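Local atomic coordinates of amidase, hydantoinase/carbamoylase family (Paraburkholderia phymatum, PDB entry 6C0D), a protein that probably hydrolyses N-carbamoyl-L-amino acids as a zinc-dependent homodimeric amidase of the peptidase M20 family. Residues E11-I16 / A409-A414; E110-L115 / F124-A129. All coordinates share one frame; numbering follows the deposited sequence.

Contact 1: E11-I16 / A409-A414; sequences EDFPRI and AARAAA. With SO4 (sulfate ion), chain D.
Phe13 lies against the guanidinium of Arg411 where the extended N-terminal segment 11-16 runs over the last helix, 399-419, of the zinc-dependent M20 peptidase fold. The tight part of the contact is apolar. Ile16 sets its CG2 methyl on CB of Ala410, 3.7 Å away, and the Pro14 ring rests its CD on CB of Ala414 at 3.8 Å. Ala410 and Ala414 stand one turn apart on the same side of the helix, and their single methyls keep that surface low enough for a proline ring and a branched isoleucine to settle close to it. Leu115, on helix 102-117, also touches Pro14, which therefore fills the angle between two helices.

Toward solvent the character changes. Arg411 carries its guanidinium away from the helix on a chain extended as far as NE, chi1 of -179° directing CG opposite the backbone N, and lays it over one face of the Phe13 ring. Phenylalanine suits this half-covered place because its pi face can take a positive charge while its carbons pack against the arginine chain. No hydrogen bond joins the two segments. A sulfate ion, probably from the crystallisation liquor, lies at the guanidinium edge; the 2.4 Å between Arg411 NH2 and sulfate O2 is too short for a normal hydrogen bond, and with two arginine conformers deposited its detail is doubtful. The two planes of the cation-pi stack are 26° apart, with Arg411 CZ 4.0 Å from the Phe13 ring centroid and NH1 above the middle of the ring, 3.6 Å from Phe13 CE1.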
ATOM      1  N   GLU A  11      61.810   5.929   4.046  1.00 73.26           N
ATOM      2  CA  GLU A  11      60.778   5.503   3.104  1.00 69.80           C
ATOM      3  C   GLU A  11      60.088   6.713   2.467  1.00 72.26           C
ATOM      4  O   GLU A  11      59.470   7.522   3.162  1.00 69.83           O
ATOM      5  CB  GLU A  11      59.746   4.608   3.805  1.00 62.23           C
ATOM      6  CG  GLU A  11      59.061   3.606   2.876  1.00 57.84           C
ATOM      7  CD  GLU A  11      57.944   2.821   3.555  1.00 59.60           C
ATOM      8  OE1 GLU A  11      57.786   2.954   4.793  1.00 51.68           O
ATOM      9  OE2 GLU A  11      57.218   2.077   2.842  1.00 53.55           O
ATOM     10  N   ASP A  12      60.203   6.841   1.145  1.00 70.43           N
ATOM     11  CA  ASP A  12      59.564   7.934   0.421  1.00 68.06           C
ATOM     12  C   ASP A  12      58.183   7.505  -0.051  1.00 57.42           C
ATOM     13  O   ASP A  12      58.018   6.423  -0.631  1.00 49.84           O
ATOM     14  CB  ASP A  12      60.410   8.382  -0.769  1.00 69.32           C
ATOM     15  CG  ASP A  12      61.733   8.973  -0.347  1.00 83.16           C
ATOM     16  OD1 ASP A  12      62.783   8.382  -0.686  1.00 87.05           O
ATOM     17  OD2 ASP A  12      61.723  10.015   0.343  1.00 89.45           O
ATOM     18  N   PHE A  13      57.200   8.349   0.201  1.00 35.76           N
ATOM     19  CA  PHE A  13      55.852   8.030  -0.209  1.00 35.10           C
ATOM     20  C   PHE A  13      55.394   8.980  -1.312  1.00 29.32           C
ATOM     21  O   PHE A  13      55.858  10.120  -1.392  1.00 29.45           O
ATOM     22  CB  PHE A  13      54.891   8.113   0.984  1.00 30.64           C
ATOM     23  CG  PHE A  13      55.079   7.000   1.984  1.00 35.42           C
ATOM     24  CD1 PHE A  13      55.844   7.193   3.130  1.00 46.03           C
ATOM     25  CD2 PHE A  13      54.496   5.757   1.771  1.00 40.91           C
ATOM     26  CE1 PHE A  13      56.014   6.167   4.053  1.00 46.80           C
ATOM     27  CE2 PHE A  13      54.650   4.725   2.693  1.00 41.59           C
ATOM     28  CZ  PHE A  13      55.411   4.930   3.833  1.00 43.53           C
ATOM     29  N   PRO A  14      54.479   8.541  -2.168  1.00 25.44           N
ATOM     30  CA  PRO A  14      53.976   9.422  -3.225  1.00 23.85           C
ATOM     31  C   PRO A  14      53.153  10.556  -2.638  1.00 25.08           C
ATOM     32  O   PRO A  14      52.668  10.487  -1.509  1.00 23.23           O
ATOM     33  CB  PRO A  14      53.094   8.502  -4.076  1.00 23.08           C
ATOM     34  CG  PRO A  14      53.357   7.118  -3.591  1.00 29.38           C
ATOM     35  CD  PRO A  14      53.846   7.213  -2.203  1.00 25.02           C
ATOM     36  N   ARG A  15      52.972  11.593  -3.449  1.00 20.32           N
ATOM     37  CA  ARG A  15      52.214  12.783  -3.055  1.00 21.63           C
ATOM     38  C   ARG A  15      51.184  13.073  -4.141  1.00 26.54           C
ATOM     39  O   ARG A  15      51.553  13.388  -5.278  1.00 25.08           O
ATOM     40  CB  ARG A  15      53.158  13.971  -2.855  1.00 23.18           C
ATOM     41  N   ILE A  16      49.891  12.957  -3.810  1.00 17.58           N
ATOM     42  CA  ILE A  16      48.877  13.282  -4.805  1.00 16.50           C
ATOM     43  C   ILE A  16      48.863  14.786  -5.040  1.00 19.89           C
ATOM     44  O   ILE A  16      49.400  15.579  -4.263  1.00 21.56           O
ATOM     45  CB  ILE A  16      47.474  12.791  -4.403  1.00 18.23           C
ATOM     46  CG1 ILE A  16      46.940  13.631  -3.227  1.00 21.88           C
ATOM     47  CG2 ILE A  16      47.509  11.312  -4.068  1.00 18.85           C
ATOM     48  CD1 ILE A  16      45.427  13.434  -2.971  1.00 21.40           C
ATOM     49  N   ALA A 409      44.196   6.393   0.338  1.00 15.82           N
ATOM     50  CA  ALA A 409      44.197   5.354  -0.694  1.00 14.54           C
ATOM     51  C   ALA A 409      45.535   5.284  -1.428  1.00 16.23           C
ATOM     52  O   ALA A 409      46.031   4.188  -1.732  1.00 15.31           O
ATOM     53  CB  ALA A 409      43.057   5.590  -1.689  1.00 14.81           C
ATOM     54  N   ALA A 410      46.136   6.442  -1.721  1.00 15.79           N
ATOM     55  CA  ALA A 410      47.421   6.454  -2.424  1.00 16.98           C
ATOM     56  C   ALA A 410      48.535   5.848  -1.575  1.00 17.06           C
ATOM     57  O   ALA A 410      49.407   5.132  -2.098  1.00 15.43           O
ATOM     58  CB  ALA A 410      47.790   7.887  -2.823  1.00 13.94           C
ATOM     59  N   ARG A 411      48.562   6.184  -0.280  1.00 15.31           N
ATOM     60  CA  ARG A 411      49.564   5.600   0.606  0.68 16.95           C
ATOM     61  C   ARG A 411      49.391   4.087   0.701  1.00 16.64           C
ATOM     62  O   ARG A 411      50.364   3.335   0.562  1.00 14.32           O
ATOM     63  CB  ARG A 411      49.494   6.239   1.995  0.68 14.54           C
ATOM     64  CG  ARG A 411      50.531   5.693   2.977  0.68 16.86           C
ATOM     65  CD  ARG A 411      50.401   6.338   4.364  0.68 10.68           C
ATOM     66  NE  ARG A 411      51.264   5.698   5.362  0.68 15.70           N
ATOM     67  CZ  ARG A 411      52.425   6.205   5.763  0.68 16.32           C
ATOM     68  NH1 ARG A 411      52.838   7.362   5.269  0.68 22.88           N
ATOM     69  NH2 ARG A 411      53.153   5.580   6.676  0.68 20.87           N
ATOM     70  N   ALA A 412      48.164   3.623   0.916  1.00 14.02           N
ATOM     71  CA  ALA A 412      47.913   2.185   0.943  1.00 15.46           C
ATOM     72  C   ALA A 412      48.279   1.529  -0.385  1.00 14.34           C
ATOM     73  O   ALA A 412      48.826   0.422  -0.404  1.00 14.89           O
ATOM     74  CB  ALA A 412      46.440   1.926   1.261  1.00 12.90           C
ATOM     75  N   ALA A 413      47.936   2.173  -1.500  1.00 13.57           N
ATOM     76  CA  ALA A 413      48.250   1.596  -2.807  1.00 15.45           C
ATOM     77  C   ALA A 413      49.748   1.429  -2.972  1.00 16.45           C
ATOM     78  O   ALA A 413      50.208   0.421  -3.522  1.00 15.60           O
ATOM     79  CB  ALA A 413      47.712   2.472  -3.936  1.00 14.87           C
ATOM     80  N   ALA A 414      50.522   2.417  -2.522  1.00 15.48           N
ATOM     81  CA  ALA A 414      51.981   2.300  -2.587  1.00 19.28           C
ATOM     82  C   ALA A 414      52.466   1.080  -1.815  1.00 17.81           C
ATOM     83  O   ALA A 414      53.365   0.361  -2.273  1.00 15.69           O
ATOM     84  CB  ALA A 414      52.640   3.569  -2.031  1.00 15.57           C
TER
HETATM   85  S   SO4 D 503      53.004   2.591   8.717  0.78 96.13           S
HETATM   86  O1  SO4 D 503      52.406   2.202   9.991  0.78101.15           O
HETATM   87  O2  SO4 D 503      52.744   4.006   8.458  0.78 95.76           O
HETATM   88  O3  SO4 D 503      54.445   2.354   8.772  0.78 97.93           O
HETATM   89  O4  SO4 D 503      52.422   1.786   7.646  0.78 99.90           O

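Contact 2: E110-L115 / F124-A129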
ATOM      1  N   GLU A 110      44.203   9.349 -10.172  1.00 16.67           N
ATOM      2  CA  GLU A 110      45.179  10.187  -9.484  1.00 17.83           C
ATOM      3  C   GLU A 110      46.250   9.339  -8.821  1.00 18.46           C
ATOM      4  O   GLU A 110      47.426   9.722  -8.783  1.00 18.56           O
ATOM      5  CB  GLU A 110      44.494  11.067  -8.437  1.00 20.02           C
ATOM      6  CG  GLU A 110      45.484  11.900  -7.608  1.00 18.41           C
ATOM      7  CD  GLU A 110      46.322  12.856  -8.445  1.00 20.50           C
ATOM      8  OE1 GLU A 110      45.894  13.230  -9.565  1.00 23.52           O
ATOM      9  OE2 GLU A 110      47.427  13.238  -7.987  1.00 20.45           O
ATOM     10  N   ILE A 111      45.854   8.196  -8.268  1.00 17.25           N
ATOM     11  CA  ILE A 111      46.830   7.320  -7.622  1.00 19.65           C
ATOM     12  C   ILE A 111      47.815   6.783  -8.644  1.00 19.75           C
ATOM     13  O   ILE A 111      49.022   6.745  -8.388  1.00 16.47           O
ATOM     14  CB  ILE A 111      46.113   6.191  -6.862  1.00 14.21           C
ATOM     15  CG1 ILE A 111      45.339   6.802  -5.678  1.00 16.46           C
ATOM     16  CG2 ILE A 111      47.132   5.141  -6.359  1.00 16.25           C
ATOM     17  CD1 ILE A 111      44.314   5.846  -5.070  1.00 16.47           C
ATOM     18  N   ALA A 112      47.329   6.406  -9.833  1.00 16.22           N
ATOM     19  CA  ALA A 112      48.254   5.988 -10.895  1.00 17.94           C
ATOM     20  C   ALA A 112      49.225   7.107 -11.245  1.00 19.77           C
ATOM     21  O   ALA A 112      50.438   6.880 -11.372  1.00 18.86           O
ATOM     22  CB  ALA A 112      47.470   5.555 -12.128  1.00 19.98           C
ATOM     23  N   ARG A 113      48.712   8.343 -11.360  1.00 19.21           N
ATOM     24  CA  ARG A 113      49.579   9.474 -11.658  1.00 20.06           C
ATOM     25  C   ARG A 113      50.596   9.681 -10.544  1.00 20.27           C
ATOM     26  O   ARG A 113      51.801   9.791 -10.796  1.00 21.94           O
ATOM     27  CB  ARG A 113      48.732  10.739 -11.882  1.00 21.17           C
ATOM     28  CG  ARG A 113      47.981  10.732 -13.236  1.00 22.66           C
ATOM     29  CD  ARG A 113      47.274  12.076 -13.510  1.00 22.51           C
ATOM     30  NE  ARG A 113      46.251  12.377 -12.501  1.00 24.33           N
ATOM     31  CZ  ARG A 113      44.991  12.722 -12.764  1.00 26.73           C
ATOM     32  NH1 ARG A 113      44.570  12.838 -14.021  1.00 25.70           N
ATOM     33  NH2 ARG A 113      44.156  12.981 -11.759  1.00 22.60           N
ATOM     34  N   ALA A 114      50.130   9.721  -9.294  1.00 20.61           N
ATOM     35  CA  ALA A 114      51.027  10.039  -8.187  1.00 19.33           C
ATOM     36  C   ALA A 114      52.082   8.951  -7.980  1.00 19.07           C
ATOM     37  O   ALA A 114      53.246   9.261  -7.700  1.00 19.94           O
ATOM     38  CB  ALA A 114      50.215  10.259  -6.908  1.00 20.47           C
ATOM     39  N   LEU A 115      51.707   7.672  -8.107  1.00 16.67           N
ATOM     40  CA  LEU A 115      52.721   6.632  -7.921  1.00 17.51           C
ATOM     41  C   LEU A 115      53.741   6.663  -9.047  1.00 23.23           C
ATOM     42  O   LEU A 115      54.923   6.344  -8.828  1.00 21.45           O
ATOM     43  CB  LEU A 115      52.072   5.248  -7.811  1.00 16.86           C
ATOM     44  CG  LEU A 115      51.741   4.790  -6.372  1.00 18.14           C
ATOM     45  CD1 LEU A 115      50.798   5.777  -5.680  1.00 20.06           C
ATOM     46  CD2 LEU A 115      51.148   3.368  -6.337  1.00 20.20           C
ATOM     47  N   PHE A 124      55.838   0.618 -10.135  1.00 18.94           N
ATOM     48  CA  PHE A 124      54.699  -0.224  -9.779  1.00 18.63           C
ATOM     49  C   PHE A 124      53.593  -0.102 -10.823  1.00 23.23           C
ATOM     50  O   PHE A 124      53.117   1.004 -11.098  1.00 22.70           O
ATOM     51  CB  PHE A 124      54.130   0.179  -8.420  1.00 19.56           C
ATOM     52  CG  PHE A 124      55.105   0.102  -7.265  1.00 22.86           C
ATOM     53  CD1 PHE A 124      56.331  -0.537  -7.375  1.00 26.69           C
ATOM     54  CD2 PHE A 124      54.758   0.687  -6.046  1.00 24.67           C
ATOM     55  CE1 PHE A 124      57.200  -0.588  -6.281  1.00 26.83           C
ATOM     56  CE2 PHE A 124      55.614   0.636  -4.957  1.00 24.17           C
ATOM     57  CZ  PHE A 124      56.829   0.006  -5.075  1.00 21.31           C
ATOM     58  N   ALA A 125      53.143  -1.240 -11.363  1.00 21.23           N
ATOM     59  CA  ALA A 125      52.030  -1.222 -12.306  1.00 19.57           C
ATOM     60  C   ALA A 125      50.714  -0.955 -11.575  1.00 17.29           C
ATOM     61  O   ALA A 125      50.347  -1.685 -10.647  1.00 20.24           O
ATOM     62  CB  ALA A 125      51.963  -2.542 -13.080  1.00 20.08           C
ATOM     63  N   VAL A 126      50.001   0.089 -12.002  1.00 18.08           N
ATOM     64  CA  VAL A 126      48.664   0.410 -11.497  1.00 17.98           C
ATOM     65  C   VAL A 126      47.732   0.529 -12.700  1.00 19.78           C
ATOM     66  O   VAL A 126      48.004   1.320 -13.609  1.00 20.91           O
ATOM     67  CB  VAL A 126      48.656   1.720 -10.693  1.00 16.69           C
ATOM     68  CG1 VAL A 126      47.217   2.033 -10.203  1.00 16.22           C
ATOM     69  CG2 VAL A 126      49.649   1.631  -9.517  1.00 20.96           C
ATOM     70  N   ASP A 127      46.661  -0.277 -12.721  1.00 17.88           N
ATOM     71  CA  ASP A 127      45.607  -0.207 -13.732  1.00 18.76           C
ATOM     72  C   ASP A 127      44.429   0.577 -13.155  1.00 18.67           C
ATOM     73  O   ASP A 127      44.215   0.581 -11.940  1.00 19.42           O
ATOM     74  CB  ASP A 127      45.092  -1.599 -14.152  1.00 17.41           C
ATOM     75  CG  ASP A 127      46.162  -2.507 -14.771  1.00 21.75           C
ATOM     76  OD1 ASP A 127      47.232  -2.040 -15.233  1.00 19.91           O
ATOM     77  OD2 ASP A 127      45.890  -3.732 -14.844  1.00 21.65           O
ATOM     78  N   VAL A 128      43.655   1.241 -14.024  1.00 16.84           N
ATOM     79  CA  VAL A 128      42.509   2.034 -13.579  1.00 19.22           C
ATOM     80  C   VAL A 128      41.265   1.605 -14.345  1.00 20.99           C
ATOM     81  O   VAL A 128      41.308   1.473 -15.571  1.00 22.56           O
ATOM     82  CB  VAL A 128      42.772   3.547 -13.779  1.00 18.20           C
ATOM     83  CG1 VAL A 128      41.601   4.373 -13.277  1.00 18.34           C
ATOM     84  CG2 VAL A 128      44.064   3.952 -13.072  1.00 21.67           C
ATOM     85  N   ALA A 129      40.132   1.463 -13.645  1.00 18.76           N
ATOM     86  CA  ALA A 129      38.928   0.949 -14.297  1.00 21.46           C
ATOM     87  C   ALA A 129      37.675   1.743 -13.950  1.00 21.34           C
ATOM     88  O   ALA A 129      37.489   2.165 -12.803  1.00 19.96           O
ATOM     89  CB  ALA A 129      38.673  -0.514 -13.920  1.00 22.29           C
TER
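Ala112 turns its CB methyl onto two valines of the neighbouring strand, meeting CG1 of Val126 at 4.0 Å and CG2 of Val128 at 3.9 Å. This is the helix-to-sheet packing of a beta-alpha-beta unit, in which strand 83-88 leads through helix 102-117 to strand 125-130. Helix segment 110-115 runs nearly antiparallel to strand segment 125-129, at 160°, and their axes approach to 8.4 Å. Alanine suits the nearest point of the helix, where its CA comes within 5.6 Å of the CA of Val126 and its single methyl fits between the two valines.

Val126 serves two helix residues with separate branches. Its CG1, anti to the backbone N (chi1 179°), goes to Ala112, and CG2, beside that N, meets CD2 of Leu115 at 3.9 Å. Leucine reaches down one turn further along the helix, its side chain crossing that of Val126 at about a right angle. Beta-branched valine suits a strand, and its two methyls give the sheet a broad apolar surface here. Val126 also touches Ile86 of the parallel strand 83-88, so the same hydrophobic layer continues across the sheet. The side chain of Val128 is about 11 Å from that of zinc ligand His89.

Between these valines, Asp127 points away from the helix and forms a salt bridge with Arg188. On the helix, Glu110 is likewise turned from the strand and pairs with Arg113 within its own segment. Two nitrogens of Arg113 converge side-on upon one oxygen. Arg113 NH2 meets Glu110 OE1 nearly in line with the carboxylate bond at 2.8 Å. Arg113 NE reaches Glu110 OE1 from above the carboxylate plane at 3.1 Å.

The two contacts lie about 11 Å apart, centre to centre, on the same side of the chain's centre. Contact 2 is local in sequence, joining helix 102-117 to the strand that follows it, whereas contact 1 brings the first modelled residues against helix 399-419 near the C-terminus; contact 2 is thus nested inside the loop that contact 1 closes. Helix 102-117 links them. While Ala112 and Leu115 meet the strand, Ile111 faces the C-terminal helix, its CD1 3.6 Å from CB of Ala409. Together they form successive layers, sheet, helices and N-terminal segment, that bring both chain ends together in the zinc-bearing part of the subunit.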